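Local coordinates for pyruvate kinase 1 (Trypanosoma brucei brucei, PDB 4KCV), which catalyses the last step of glycolysis, transferring phosphate from phosphoenolpyruvate to ADP to give pyruvate and ATP, at residues P88-G93 with R176-P181. Residues are numbered along the deposited sequence; the frame is centred on the assembly and turned at random.
Sequences PEIRTG and RGINLP
R91 and G177 face each other as a single antiparallel beta bridge of the non-hydrogen-bonded kind, where the chain leaves the TIM barrel for the inserted B domain of pyruvate kinase and where it returns. The bonds flank the pair: T92 N reaches R176 O at 2.9 Å, nearly straight on, while I178 N approaches I90 O (2.8 Å) from above the carbonyl plane. A water joins I90 N to I178 O.

Arginine suits position 91 because it is long enough to lay a flat, donor-rich group over the neighbouring backbone. R91 CB lies 3.4 Å from R176 O; the chain then bends at chi3 (68°), and NE donates to R175 O. Bend and bond help to lay the guanidinium over G177, which, having no side chain, brings its backbone against this face. R91 NH2 lies 3.4 Å from G177 N, two donors that do not bond. NH1 forms a salt bridge with E89 OE2, which probably lessens the repulsion between R91 and the nearby R176 guanidinium.

On the buried side, beta-branched isoleucines fill the space: I90 CG2 meets I178 CB at 3.6 Å, the side chains crossing at about a right angle, and I90 CD1 reaches L180 CD1. T92 serves both needs, its CG2 packing on I178 CD1 while OG1 accepts a weak bond from R176 N and donates to a lone pair of G93 O, 2.8 Å away.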
loop_
_atom_site.group_PDB
_atom_site.type_symbol
_atom_site.label_atom_id
_atom_site.label_comp_id
_atom_site.label_asym_id
_atom_site.label_seq_id
_atom_site.Cartn_x
_atom_site.Cartn_y
_atom_site.Cartn_z
ATOM N N PRO A 88 22.807 -23.705 -32.631
ATOM C CA PRO A 88 22.762 -23.557 -34.078
ATOM C C PRO A 88 23.228 -22.154 -34.450
ATOM O O PRO A 88 23.186 -21.262 -33.608
ATOM C CB PRO A 88 21.269 -23.729 -34.388
ATOM C CG PRO A 88 20.585 -23.177 -33.177
ATOM C CD PRO A 88 21.477 -23.529 -32.010
ATOM N N GLU A 89 23.686 -21.959 -35.685
ATOM C CA GLU A 89 24.107 -20.618 -36.111
ATOM C C GLU A 89 23.862 -20.298 -37.591
ATOM O O GLU A 89 23.855 -21.186 -38.440
ATOM C CB GLU A 89 25.575 -20.370 -35.748
ATOM C CG GLU A 89 26.491 -21.555 -35.973
ATOM C CD GLU A 89 27.896 -21.297 -35.455
ATOM O OE1 GLU A 89 28.859 -21.780 -36.077
ATOM O OE2 GLU A 89 28.039 -20.600 -34.425
ATOM N N ILE A 90 23.662 -19.020 -37.882
ATOM C CA ILE A 90 23.740 -18.515 -39.253
ATOM C C ILE A 90 25.109 -17.873 -39.496
ATOM O O ILE A 90 25.578 -17.032 -38.708
ATOM C CB ILE A 90 22.649 -17.465 -39.531
ATOM C CG1 ILE A 90 21.289 -17.972 -39.025
ATOM C CG2 ILE A 90 22.629 -17.097 -41.020
ATOM C CD1 ILE A 90 20.170 -16.958 -39.169
ATOM N N ARG A 91 25.758 -18.287 -40.561
ATOM C CA ARG A 91 27.030 -17.704 -40.929
ATOM C C ARG A 91 27.048 -17.354 -42.416
ATOM O O ARG A 91 26.236 -17.860 -43.191
ATOM C CB ARG A 91 28.139 -18.683 -40.584
ATOM C CG ARG A 91 27.972 -19.293 -39.199
ATOM C CD ARG A 91 29.268 -19.857 -38.658
ATOM N NE ARG A 91 30.245 -18.810 -38.364
ATOM C CZ ARG A 91 30.453 -18.264 -37.158
ATOM N NH1 ARG A 91 29.687 -18.591 -36.127
ATOM N NH2 ARG A 91 31.384 -17.329 -37.009
ATOM N N THR A 92 27.930 -16.439 -42.789
ATOM C CA THR A 92 28.230 -16.178 -44.196
ATOM C C THR A 92 28.942 -17.399 -44.762
ATOM O O THR A 92 29.462 -18.218 -44.006
ATOM C CB THR A 92 29.190 -14.972 -44.355
ATOM O OG1 THR A 92 30.511 -15.342 -43.938
ATOM C CG2 THR A 92 28.721 -13.776 -43.539
ATOM N N GLY A 93 29.087 -17.446 -46.078
ATOM C CA GLY A 93 30.061 -18.346 -46.707
ATOM C C GLY A 93 31.512 -17.881 -46.596
ATOM O O GLY A 93 31.878 -17.104 -45.686
ATOM N N ARG A 176 31.753 -15.457 -41.107
ATOM C CA ARG A 176 31.376 -14.654 -39.943
ATOM C C ARG A 176 29.944 -14.940 -39.501
ATOM O O ARG A 176 29.114 -15.391 -40.304
ATOM C CB ARG A 176 31.557 -13.163 -40.231
ATOM C CG ARG A 176 32.961 -12.779 -40.672
ATOM C CD ARG A 176 33.955 -12.949 -39.525
ATOM N NE ARG A 176 34.252 -14.349 -39.336
ATOM C CZ ARG A 176 34.977 -14.851 -38.342
ATOM N NH1 ARG A 176 35.139 -16.162 -38.253
ATOM N NH2 ARG A 176 35.544 -14.056 -37.448
ATOM N N GLY A 177 29.648 -14.637 -38.237
ATOM C CA GLY A 177 28.297 -14.793 -37.704
ATOM C C GLY A 177 27.304 -13.816 -38.303
ATOM O O GLY A 177 27.661 -12.682 -38.642
ATOM N N ILE A 178 26.052 -14.258 -38.428
ATOM C CA ILE A 178 24.958 -13.435 -38.966
ATOM C C ILE A 178 23.805 -13.353 -37.958
ATOM O O ILE A 178 23.433 -14.358 -37.327
ATOM C CB ILE A 178 24.400 -14.032 -40.285
ATOM C CG1 ILE A 178 25.439 -13.917 -41.415
ATOM C CG2 ILE A 178 23.081 -13.354 -40.666
ATOM C CD1 ILE A 178 25.503 -12.538 -42.048
ATOM N N ASN A 179 23.239 -12.164 -37.803
ATOM C CA ASN A 179 22.049 -12.015 -36.988
ATOM C C ASN A 179 20.980 -11.321 -37.786
ATOM O O ASN A 179 21.263 -10.435 -38.579
ATOM C CB ASN A 179 22.353 -11.216 -35.700
ATOM C CG ASN A 179 23.326 -11.946 -34.779
ATOM O OD1 ASN A 179 24.539 -11.821 -34.924
ATOM N ND2 ASN A 179 22.796 -12.777 -33.890
ATOM N N LEU A 180 19.749 -11.777 -37.625
ATOM C CA LEU A 180 18.632 -11.137 -38.279
ATOM C C LEU A 180 17.727 -10.466 -37.232
ATOM O O LEU A 180 16.845 -11.111 -36.670
ATOM C CB LEU A 180 17.879 -12.179 -39.106
ATOM C CG LEU A 180 18.799 -12.958 -40.056
ATOM C CD1 LEU A 180 18.066 -14.147 -40.672
ATOM C CD2 LEU A 180 19.343 -12.028 -41.140
ATOM N N PRO A 181 18.026 -9.203 -36.890
ATOM C CA PRO A 181 17.390 -8.571 -35.719
ATOM C C PRO A 181 15.886 -8.425 -35.907
ATOM O O PRO A 181 15.428 -8.052 -36.987
ATOM C CB PRO A 181 18.051 -7.201 -35.658
ATOM C CG PRO A 181 18.508 -6.935 -37.058
ATOM C CD PRO A 181 18.912 -8.269 -37.608
HETATM O O HOH W 1 24.408 -17.008 -35.825
#